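Local coordinates for coelenterazine-binding protein with bound coelenterazine (PDB 2HPS), which binds the luciferin coelenterazine and probably yields it to luciferase and oxygen only when calcium is bound to its EF-hands, at residues 9-14 with 171-176; 45-50 with 108-113; 148-153 with 157-162. All blocks are in the same frame, centred on the assembly; numbering follows the deposited sequence.

Contact 1. Residues 9-14 with 171-176; sequences RAYHLR and LEETAL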
loop_
_atom_site.group_PDB
_atom_site.type_symbol
_atom_site.label_atom_id
_atom_site.label_comp_id
_atom_site.label_asym_id
_atom_site.label_seq_id
_atom_site.Cartn_x
_atom_site.Cartn_y
_atom_site.Cartn_z
ATOM N N ARG A 9 8.164 8.407 -15.533
ATOM C CA ARG A 9 6.851 8.872 -15.092
ATOM C C ARG A 9 5.779 7.842 -15.459
ATOM O O ARG A 9 4.894 7.551 -14.653
ATOM C CB ARG A 9 6.507 10.243 -15.670
ATOM C CG ARG A 9 5.159 10.750 -15.144
ATOM C CD ARG A 9 4.867 12.159 -15.603
ATOM N NE ARG A 9 3.574 12.618 -15.082
ATOM C CZ ARG A 9 3.352 13.121 -13.866
ATOM N NH1 ARG A 9 4.342 13.268 -12.981
ATOM N NH2 ARG A 9 2.119 13.486 -13.532
ATOM N N ALA A 10 5.879 7.283 -16.666
ATOM C CA ALA A 10 4.914 6.268 -17.110
ATOM C C ALA A 10 4.883 5.092 -16.150
ATOM O O ALA A 10 3.809 4.661 -15.724
ATOM C CB ALA A 10 5.248 5.783 -18.537
ATOM N N TYR A 11 6.069 4.598 -15.785
ATOM C CA TYR A 11 6.159 3.425 -14.923
ATOM C C TYR A 11 5.631 3.750 -13.514
ATOM O O TYR A 11 4.877 2.977 -12.930
ATOM C CB TYR A 11 7.605 2.904 -14.877
ATOM C CG TYR A 11 7.758 1.732 -13.934
ATOM C CD1 TYR A 11 7.106 0.516 -14.192
ATOM C CD2 TYR A 11 8.480 1.862 -12.747
ATOM C CE1 TYR A 11 7.210 -0.569 -13.306
ATOM C CE2 TYR A 11 8.581 0.796 -11.856
ATOM C CZ TYR A 11 7.945 -0.410 -12.132
ATOM O OH TYR A 11 8.059 -1.470 -11.262
ATOM N N HIS A 12 6.028 4.905 -12.981
ATOM C CA HIS A 12 5.561 5.287 -11.645
ATOM C C HIS A 12 4.049 5.434 -11.608
ATOM O O HIS A 12 3.394 4.920 -10.692
ATOM C CB HIS A 12 6.239 6.557 -11.139
ATOM C CG HIS A 12 6.109 6.725 -9.664
ATOM N ND1 HIS A 12 4.999 7.291 -9.075
ATOM C CD2 HIS A 12 6.918 6.328 -8.651
ATOM C CE1 HIS A 12 5.134 7.242 -7.759
ATOM N NE2 HIS A 12 6.297 6.680 -7.478
ATOM N N LEU A 13 3.476 6.070 -12.633
ATOM C CA LEU A 13 2.007 6.172 -12.695
ATOM C C LEU A 13 1.326 4.817 -12.798
ATOM O O LEU A 13 0.224 4.627 -12.278
ATOM C CB LEU A 13 1.575 7.042 -13.886
ATOM C CG LEU A 13 1.823 8.545 -13.789
ATOM C CD1 LEU A 13 1.611 9.194 -15.168
ATOM C CD2 LEU A 13 0.846 9.162 -12.773
ATOM N N ARG A 14 1.943 3.899 -13.542
ATOM C CA ARG A 14 1.438 2.527 -13.663
ATOM C C ARG A 14 1.392 1.837 -12.306
ATOM O O ARG A 14 0.387 1.207 -11.961
ATOM C CB ARG A 14 2.287 1.728 -14.647
ATOM C CG ARG A 14 1.743 0.327 -14.953
ATOM C CD ARG A 14 2.604 -0.341 -16.055
ATOM N NE ARG A 14 2.149 -1.696 -16.347
ATOM C CZ ARG A 14 1.182 -2.011 -17.203
ATOM N NH1 ARG A 14 0.522 -1.054 -17.867
ATOM N NH2 ARG A 14 0.855 -3.303 -17.378
ATOM N N LEU A 171 11.896 4.746 -9.688
ATOM C CA LEU A 171 11.631 5.224 -11.049
ATOM C C LEU A 171 11.926 4.134 -12.063
ATOM O O LEU A 171 11.521 4.238 -13.229
ATOM C CB LEU A 171 12.492 6.440 -11.370
ATOM C CG LEU A 171 12.258 7.675 -10.500
ATOM C CD1 LEU A 171 13.196 8.800 -10.916
ATOM C CD2 LEU A 171 10.828 8.113 -10.559
ATOM N N GLU A 172 12.672 3.129 -11.619
ATOM C CA GLU A 172 13.037 2.002 -12.465
ATOM C C GLU A 172 12.337 0.757 -11.963
ATOM O O GLU A 172 12.121 0.582 -10.763
ATOM C CB GLU A 172 14.553 1.791 -12.451
ATOM C CG GLU A 172 15.309 2.494 -13.591
ATOM C CD GLU A 172 15.322 3.995 -13.472
ATOM O OE1 GLU A 172 15.716 4.514 -12.401
ATOM O OE2 GLU A 172 14.946 4.662 -14.462
ATOM N N GLU A 173 11.986 -0.108 -12.903
ATOM C CA GLU A 173 11.252 -1.324 -12.625
ATOM C C GLU A 173 12.065 -2.308 -11.787
ATOM O O GLU A 173 13.263 -2.481 -12.018
ATOM C CB GLU A 173 10.901 -1.950 -13.959
ATOM C CG GLU A 173 10.064 -3.159 -13.896
ATOM C CD GLU A 173 9.666 -3.612 -15.270
ATOM O OE1 GLU A 173 9.901 -2.854 -16.240
ATOM O OE2 GLU A 173 9.108 -4.721 -15.376
ATOM N N THR A 174 11.415 -2.942 -10.811
ATOM C CA THR A 174 12.037 -4.042 -10.060
ATOM C C THR A 174 11.026 -5.143 -9.796
ATOM O O THR A 174 9.811 -4.903 -9.839
ATOM C CB THR A 174 12.583 -3.608 -8.686
ATOM O OG1 THR A 174 11.490 -3.288 -7.812
ATOM C CG2 THR A 174 13.536 -2.405 -8.784
ATOM N N ALA A 175 11.523 -6.341 -9.491
ATOM C CA ALA A 175 10.637 -7.460 -9.152
ATOM C C ALA A 175 9.756 -7.132 -7.942
ATOM O O ALA A 175 8.577 -7.481 -7.914
ATOM C CB ALA A 175 11.460 -8.710 -8.880
ATOM N N LEU A 176 10.326 -6.456 -6.949
ATOM C CA LEU A 176 9.587 -6.167 -5.716
ATOM C C LEU A 176 8.463 -5.184 -6.002
ATOM O O LEU A 176 7.311 -5.397 -5.585
ATOM C CB LEU A 176 10.520 -5.616 -4.627
ATOM C CG LEU A 176 11.551 -6.617 -4.068
ATOM C CD1 LEU A 176 12.483 -5.919 -3.088
ATOM C CD2 LEU A 176 10.838 -7.803 -3.407
#
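A surface contact of ring on backbone joins Tyr11, on the N-terminal helix 6-21, to the linker between helix 157-169 and helix 175-180. The phenol lies against Glu173, whose CA comes within 3.5 Å of Tyr11 CZ. Glu173 CB stands over one face, 4.1 Å from the ring centroid and 23° off the normal, a CH-pi contact offset toward the rim. Beyond it Glu173 CG continues to Tyr11 OH at 3.7 Å, and the extended acid chain crosses the phenol at about a right angle. Glu172 O approaches Tyr11 CE2 obliquely at 3.7 Å. With CG anti to the backbone N (chi1 177°), the Tyr11 ring is carried off its helix and onto the linker. No hydrogen bond spans the two segments, but one amide serves both polar ends: Asn178 takes Tyr11 OH at its OD1 and gives its ND2 to Glu173 OE2. Thr174 is the N-cap of helix 175-180, its OG1 accepting from Ala177 N and also bonding Asp166 of helix 157-169. One residue along helix 6-21, His12 ties to Leu168 O of helix 157-169 and to Thr86 of helix 78-91, while Leu13 packs on Val83 and Thr86 of helix 78-91.

Contact 2. Residues 45-50 with 108-113; sequences KIAKLS and YDCIDT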
loop_
_atom_site.group_PDB
_atom_site.type_symbol
_atom_site.label_atom_id
_atom_site.label_comp_id
_atom_site.label_asym_id
_atom_site.label_seq_id
_atom_site.Cartn_x
_atom_site.Cartn_y
_atom_site.Cartn_z
ATOM N N LYS A 45 -9.877 -4.327 12.001
ATOM C CA LYS A 45 -10.604 -5.561 12.319
ATOM C C LYS A 45 -9.684 -6.785 12.380
ATOM O O LYS A 45 -9.706 -7.538 13.362
ATOM C CB LYS A 45 -11.744 -5.781 11.317
ATOM C CG LYS A 45 -12.665 -6.946 11.665
ATOM C CD LYS A 45 -13.892 -6.943 10.734
ATOM C CE LYS A 45 -15.090 -7.657 11.342
ATOM N NZ LYS A 45 -16.276 -7.467 10.437
ATOM N N ILE A 46 -8.865 -6.990 11.351
ATOM C CA ILE A 46 -8.019 -8.183 11.309
ATOM C C ILE A 46 -6.952 -8.123 12.420
ATOM O O ILE A 46 -6.636 -9.142 13.026
ATOM C CB ILE A 46 -7.386 -8.419 9.894
ATOM C CG1 ILE A 46 -6.630 -9.752 9.835
ATOM C CG2 ILE A 46 -6.478 -7.259 9.479
ATOM C CD1 ILE A 46 -7.515 -10.971 9.910
ATOM N N ALA A 47 -6.437 -6.929 12.697
ATOM C CA ALA A 47 -5.395 -6.764 13.731
ATOM C C ALA A 47 -5.981 -6.717 15.152
ATOM O O ALA A 47 -5.238 -6.745 16.145
ATOM C CB ALA A 47 -4.558 -5.528 13.457
ATOM N N LYS A 48 -7.309 -6.645 15.237
ATOM C CA LYS A 48 -8.022 -6.479 16.511
ATOM C C LYS A 48 -7.480 -5.268 17.291
ATOM O O LYS A 48 -7.208 -5.355 18.497
ATOM C CB LYS A 48 -7.958 -7.772 17.347
ATOM C CG LYS A 48 -8.586 -9.000 16.655
ATOM C CD LYS A 48 -8.924 -10.115 17.649
ATOM N N LEU A 49 -7.317 -4.147 16.594
ATOM C CA LEU A 49 -6.747 -2.930 17.184
ATOM C C LEU A 49 -7.672 -2.347 18.255
ATOM O O LEU A 49 -8.902 -2.426 18.135
ATOM C CB LEU A 49 -6.465 -1.858 16.115
ATOM C CG LEU A 49 -5.418 -2.149 15.026
ATOM C CD1 LEU A 49 -5.255 -0.949 14.118
ATOM C CD2 LEU A 49 -4.080 -2.517 15.648
ATOM N N SER A 50 -7.062 -1.771 19.291
ATOM C CA SER A 50 -7.777 -0.993 20.301
ATOM C C SER A 50 -8.430 0.203 19.624
ATOM O O SER A 50 -8.024 0.576 18.517
ATOM C CB SER A 50 -6.797 -0.492 21.362
ATOM O OG SER A 50 -5.861 0.434 20.805
ATOM N N TYR A 108 2.559 -2.879 8.629
ATOM C CA TYR A 108 3.472 -3.954 9.018
ATOM C C TYR A 108 3.230 -4.378 10.469
ATOM O O TYR A 108 3.163 -5.584 10.768
ATOM C CB TYR A 108 4.951 -3.583 8.778
ATOM C CG TYR A 108 5.866 -4.762 9.054
ATOM C CD1 TYR A 108 6.191 -5.659 8.041
ATOM C CD2 TYR A 108 6.338 -5.017 10.345
ATOM C CE1 TYR A 108 7.006 -6.772 8.290
ATOM C CE2 TYR A 108 7.150 -6.126 10.618
ATOM C CZ TYR A 108 7.484 -6.993 9.584
ATOM O OH TYR A 108 8.272 -8.098 9.823
ATOM N N ASP A 109 3.117 -3.402 11.376
ATOM C CA ASP A 109 2.820 -3.703 12.786
ATOM C C ASP A 109 1.554 -4.552 12.925
ATOM O O ASP A 109 1.490 -5.443 13.770
ATOM C CB ASP A 109 2.644 -2.426 13.588
ATOM C CG ASP A 109 3.971 -1.764 13.937
ATOM O OD1 ASP A 109 5.027 -2.362 13.642
ATOM O OD2 ASP A 109 3.940 -0.665 14.523
ATOM N N CYS A 110 0.539 -4.250 12.103
ATOM C CA CYS A 110 -0.720 -5.008 12.138
ATOM C C CYS A 110 -0.531 -6.464 11.698
ATOM O O CYS A 110 -1.179 -7.374 12.237
ATOM C CB CYS A 110 -1.787 -4.298 11.302
ATOM S SG CYS A 110 -2.314 -2.724 12.004
ATOM N N ILE A 111 0.375 -6.703 10.750
ATOM C CA ILE A 111 0.671 -8.085 10.336
ATOM C C ILE A 111 1.450 -8.833 11.428
ATOM O O ILE A 111 1.233 -10.036 11.669
ATOM C CB ILE A 111 1.516 -8.125 9.035
ATOM C CG1 ILE A 111 0.880 -7.264 7.931
ATOM C CG2 ILE A 111 1.682 -9.566 8.542
ATOM C CD1 ILE A 111 1.774 -7.100 6.686
ATOM N N ASP A 112 2.372 -8.099 12.049
ATOM C CA ASP A 112 3.387 -8.618 12.979
ATOM C C ASP A 112 2.757 -8.888 14.343
ATOM O O ASP A 112 2.848 -8.059 15.239
ATOM C CB ASP A 112 4.508 -7.577 13.086
ATOM C CG ASP A 112 5.678 -8.015 13.969
ATOM O OD1 ASP A 112 5.720 -9.181 14.426
ATOM O OD2 ASP A 112 6.545 -7.151 14.179
ATOM N N THR A 113 2.125 -10.052 14.476
ATOM C CA THR A 113 1.315 -10.360 15.664
ATOM C C THR A 113 2.129 -10.494 16.942
ATOM O O THR A 113 1.644 -10.147 18.024
ATOM C CB THR A 113 0.408 -11.600 15.470
ATOM O OG1 THR A 113 1.200 -12.782 15.317
ATOM C CG2 THR A 113 -0.466 -11.435 14.243
#
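The backbone bond from Asp112 N to Tyr108 O, at 2.9 Å, closes the last turn of helix 102-111, the turn from which Cys110 meets Ala47 and Leu49. Across the contact everything is apolar. Ala47 CB and Cys110 CB touch at 3.7 Å, each directed at the opposite backbone, and the two CA atoms come within 5.2 Å. Such an approach suits small residues, a methyl against a thiol-bearing methylene. Cys110 SG is set anti to its carbonyl carbon (chi1 -68°), which turns it along the interface to the leucine. There it lies 3.9 Å from Ala47 CB. It is also 4.0 Å from Leu49 CD1 and only slightly farther from Leu49 CD2, so both branches of the isobutyl group meet the sulfur. Leu49 gets there because the helix ends just before it: Lys48, with positive phi, forms a Schellman motif with the last turn of helix 33-47, its N bonding Lys45 O at 3.2 Å. Ser50 OG then caps Lys53 N as helix 51-68 begins, so the contact falls in the short bend between two helices. On the other partner, Asp112 leaves the helix as the centre of an inverse gamma turn and opens the third EF-hand loop. No metal is bound there in this structure; its OD1 and OD2 accept from Asp116 N and Gly117 N, and the residue probably ligates calcium when the ion is present. The contact thus sets the bend between helices 33-47 and 51-68 against the end of helix 102-111, where Ile111, on the far side of the turn, touches the bound coelenterazine, with Phe127 of helix 121-131 packing on Ile46, Cys110 and Ile111, and Val119 of strand 118-120 on Ile111 and Asp112.

Contact 3. Residues 148-153 with 157-162; sequences DFNKNG and RDEFLV. With CTZ (c2-hydroxy-coelenterazine), chain B.
In the fourth EF-hand loop, with no metal bound here, Asn150 and Glu159 join the start of the loop to helix 157-169. Asn150 ND2 donates to Glu159 OE2 at 2.9 Å, nearly straight at 165°; the acceptor lies in the amide plane, but the N-H comes from above the carboxylate, 48° out of its plane. Water 1 gives one proton to Asp148 OD1 and, weakly, one to Glu159 OE1, and accepts from Asn150 N. Water 2 sits between Asn152 ND2, at 2.9 Å, and Glu159 OE1, which also receives Ser156 N. Asp148 braces the loop from inside: Asn152 N reaches the syn lone pair of its OD1 at 2.8 Å, and Gly153 N bonds its OD2 at 2.9 Å. Phe149 CG sits between its backbone N and carbonyl carbon (chi1 61°), which brings the ring edge to the helix: CE2 is 3.5 Å from Glu159 O and CZ 3.6 Å from Glu159 CG. A glutamine in place of Glu159 would remove the negative charge that Asn150 ND2 and Ser156 N point at, and would probably weaken those bonds and any calcium binding at the twelfth position. Phe160, on the other side of the helix, touches coelenterazine C29 through CZ at 3.8 Å. Asp148, Asn150, Asn152 and Glu159, all probable calcium ligands, follow the first, third, fifth and twelfth positions of a canonical EF-hand loop.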
loop_
_atom_site.group_PDB
_atom_site.type_symbol
_atom_site.label_atom_id
_atom_site.label_comp_id
_atom_site.label_asym_id
_atom_site.label_seq_id
_atom_site.Cartn_x
_atom_site.Cartn_y
_atom_site.Cartn_z
ATOM N N ASP A 148 9.561 -11.974 0.328
ATOM C CA ASP A 148 10.538 -12.771 1.076
ATOM C C ASP A 148 11.769 -12.935 0.174
ATOM O O ASP A 148 12.084 -14.046 -0.298
ATOM C CB ASP A 148 9.904 -14.132 1.431
ATOM C CG ASP A 148 10.849 -15.066 2.205
ATOM O OD1 ASP A 148 11.798 -14.593 2.872
ATOM O OD2 ASP A 148 10.615 -16.291 2.137
ATOM N N PHE A 149 12.453 -11.822 -0.084
ATOM C CA PHE A 149 13.496 -11.807 -1.101
ATOM C C PHE A 149 14.776 -12.496 -0.635
ATOM O O PHE A 149 15.624 -12.891 -1.462
ATOM C CB PHE A 149 13.724 -10.399 -1.683
ATOM C CG PHE A 149 14.161 -9.355 -0.672
ATOM C CD1 PHE A 149 15.491 -9.302 -0.229
ATOM C CD2 PHE A 149 13.273 -8.381 -0.239
ATOM C CE1 PHE A 149 15.905 -8.319 0.672
ATOM C CE2 PHE A 149 13.683 -7.389 0.654
ATOM C CZ PHE A 149 14.998 -7.355 1.103
ATOM N N ASN A 150 14.901 -12.659 0.681
ATOM C CA ASN A 150 15.959 -13.505 1.231
ATOM C C ASN A 150 15.554 -14.961 1.403
ATOM O O ASN A 150 16.379 -15.788 1.813
ATOM C CB ASN A 150 16.513 -12.910 2.526
ATOM C CG ASN A 150 17.341 -11.671 2.260
ATOM O OD1 ASN A 150 18.103 -11.620 1.288
ATOM N ND2 ASN A 150 17.171 -10.658 3.089
ATOM N N LYS A 151 14.301 -15.273 1.067
ATOM C CA LYS A 151 13.776 -16.653 1.082
ATOM C C LYS A 151 14.002 -17.385 2.415
ATOM O O LYS A 151 14.542 -18.504 2.453
ATOM C CB LYS A 151 14.287 -17.464 -0.127
ATOM C CG LYS A 151 13.787 -16.950 -1.485
ATOM C CD LYS A 151 12.272 -17.161 -1.630
ATOM C CE LYS A 151 11.807 -16.709 -3.009
ATOM N NZ LYS A 151 11.862 -15.204 -3.143
ATOM N N ASN A 152 13.575 -16.728 3.495
ATOM C CA ASN A 152 13.666 -17.251 4.863
ATOM C C ASN A 152 12.339 -17.770 5.385
ATOM O O ASN A 152 12.254 -18.230 6.529
ATOM C CB ASN A 152 14.184 -16.170 5.818
ATOM C CG ASN A 152 15.639 -15.824 5.562
ATOM O OD1 ASN A 152 16.477 -16.710 5.357
ATOM N ND2 ASN A 152 15.948 -14.541 5.580
ATOM N N GLY A 153 11.299 -17.678 4.564
ATOM C CA GLY A 153 9.971 -18.081 5.009
ATOM C C GLY A 153 9.379 -17.075 5.968
ATOM O O GLY A 153 8.371 -17.344 6.600
ATOM N N ARG A 157 10.973 -6.579 9.213
ATOM C CA ARG A 157 10.540 -5.197 9.060
ATOM C C ARG A 157 11.396 -4.442 8.031
ATOM O O ARG A 157 10.860 -3.784 7.139
ATOM C CB ARG A 157 10.576 -4.487 10.409
ATOM C CG ARG A 157 9.916 -3.091 10.365
ATOM C CD ARG A 157 10.054 -2.379 11.695
ATOM N NE ARG A 157 9.391 -3.077 12.803
ATOM C CZ ARG A 157 10.038 -3.656 13.813
ATOM N NH1 ARG A 157 11.364 -3.654 13.837
ATOM N NH2 ARG A 157 9.371 -4.246 14.796
ATOM N N ASP A 158 12.723 -4.552 8.140
ATOM C CA ASP A 158 13.638 -3.887 7.210
ATOM C C ASP A 158 13.436 -4.371 5.769
ATOM O O ASP A 158 13.495 -3.574 4.821
ATOM C CB ASP A 158 15.096 -4.131 7.622
ATOM C CG ASP A 158 15.504 -3.333 8.841
ATOM O OD1 ASP A 158 14.848 -2.308 9.146
ATOM O OD2 ASP A 158 16.494 -3.734 9.505
ATOM N N GLU A 159 13.201 -5.672 5.600
ATOM C CA GLU A 159 12.983 -6.214 4.250
ATOM C C GLU A 159 11.682 -5.646 3.657
ATOM O O GLU A 159 11.627 -5.257 2.478
ATOM C CB GLU A 159 12.926 -7.743 4.286
ATOM C CG GLU A 159 14.291 -8.404 4.495
ATOM C CD GLU A 159 14.203 -9.836 5.025
ATOM O OE1 GLU A 159 13.086 -10.365 5.205
ATOM O OE2 GLU A 159 15.280 -10.437 5.263
ATOM N N PHE A 160 10.647 -5.584 4.478
ATOM C CA PHE A 160 9.363 -5.018 4.053
ATOM C C PHE A 160 9.557 -3.562 3.627
ATOM O O PHE A 160 9.073 -3.138 2.567
ATOM C CB PHE A 160 8.342 -5.140 5.177
ATOM C CG PHE A 160 6.938 -4.735 4.787
ATOM C CD1 PHE A 160 6.142 -5.590 4.034
ATOM C CD2 PHE A 160 6.410 -3.500 5.210
ATOM C CE1 PHE A 160 4.816 -5.225 3.689
ATOM C CE2 PHE A 160 5.089 -3.128 4.864
ATOM C CZ PHE A 160 4.305 -4.001 4.108
ATOM N N LEU A 161 10.304 -2.804 4.427
ATOM C CA LEU A 161 10.583 -1.395 4.110
ATOM C C LEU A 161 11.351 -1.196 2.783
ATOM O O LEU A 161 11.154 -0.198 2.083
ATOM C CB LEU A 161 11.298 -0.717 5.294
ATOM C CG LEU A 161 11.274 0.805 5.449
ATOM C CD1 LEU A 161 9.851 1.393 5.368
ATOM C CD2 LEU A 161 11.950 1.165 6.775
ATOM N N VAL A 162 12.224 -2.142 2.428
ATOM C CA VAL A 162 12.906 -2.084 1.135
ATOM C C VAL A 162 11.869 -2.077 -0.013
ATOM O O VAL A 162 11.928 -1.235 -0.934
ATOM C CB VAL A 162 13.911 -3.248 0.993
ATOM C CG1 VAL A 162 14.356 -3.415 -0.491
ATOM C CG2 VAL A 162 15.111 -3.001 1.951
HETATM N N1 CTZ B . -2.568 -2.965 0.162
HETATM C C2 CTZ B . -3.912 -2.757 0.123
HETATM C C3 CTZ B . -4.360 -3.709 -0.895
HETATM N N4 CTZ B . -3.339 -4.410 -1.381
HETATM C C5 CTZ B . -3.283 -5.375 -2.322
HETATM C C6 CTZ B . -2.038 -5.918 -2.650
HETATM N N7 CTZ B . -0.910 -5.500 -2.037
HETATM C C8 CTZ B . -0.934 -4.544 -1.082
HETATM C C9 CTZ B . -2.247 -3.945 -0.744
HETATM C C10 CTZ B . -4.696 -1.759 0.943
HETATM C C11 CTZ B . -4.203 -0.391 0.543
HETATM C C12 CTZ B . -3.493 0.379 1.464
HETATM C C13 CTZ B . -3.012 1.637 1.124
HETATM C C14 CTZ B . -3.261 2.122 -0.164
HETATM C C15 CTZ B . -3.965 1.351 -1.101
HETATM C C16 CTZ B . -4.440 0.086 -0.746
HETATM O O17 CTZ B . -2.789 3.349 -0.500
HETATM O O18 CTZ B . -5.576 -3.871 -1.300
HETATM C C19 CTZ B . -1.966 -6.999 -3.659
HETATM C C20 CTZ B . -2.814 -7.024 -4.769
HETATM C C21 CTZ B . -2.727 -8.064 -5.692
HETATM C C22 CTZ B . -1.800 -9.098 -5.500
HETATM C C23 CTZ B . -0.962 -9.094 -4.394
HETATM C C24 CTZ B . -1.047 -8.046 -3.469
HETATM O O25 CTZ B . -1.744 -10.103 -6.415
HETATM C C26 CTZ B . 0.312 -4.029 -0.386
HETATM C C27 CTZ B . 0.630 -4.931 0.779
HETATM C C28 CTZ B . 0.547 -4.475 2.093
HETATM C C29 CTZ B . 0.856 -5.346 3.139
HETATM C C30 CTZ B . 1.229 -6.670 2.860
HETATM C C31 CTZ B . 1.325 -7.120 1.544
HETATM C C32 CTZ B . 1.029 -6.242 0.498
HETATM O O HOH W 1 13.169 -12.282 3.019
HETATM O O HOH W 2 13.798 -12.767 6.522
#

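Contact 3 lies within the C-terminal pair of EF-hands, while contact 2 joins that pair, through 108-113, to the N-terminal pair, through 45-50; their centres are 19 Å apart. Both reach the coelenterazine: Ile111 of 108-113 and Phe160 of 157-162 line its pocket. They touch where Tyr108 CD1 comes within 3.5 Å of Phe160 CG, so the end of helix 102-111 and the start of helix 157-169 meet beside the ligand. Contact 1 lies on the other side of the chain's centre from contact 2, 29 Å between centres, and encloses both others along the sequence. It meets contact 3 through Leu176 CD1, 3.8 Å from Phe149 CD2, and its Thr174 side chain lies about 13 Å from the coelenterazine.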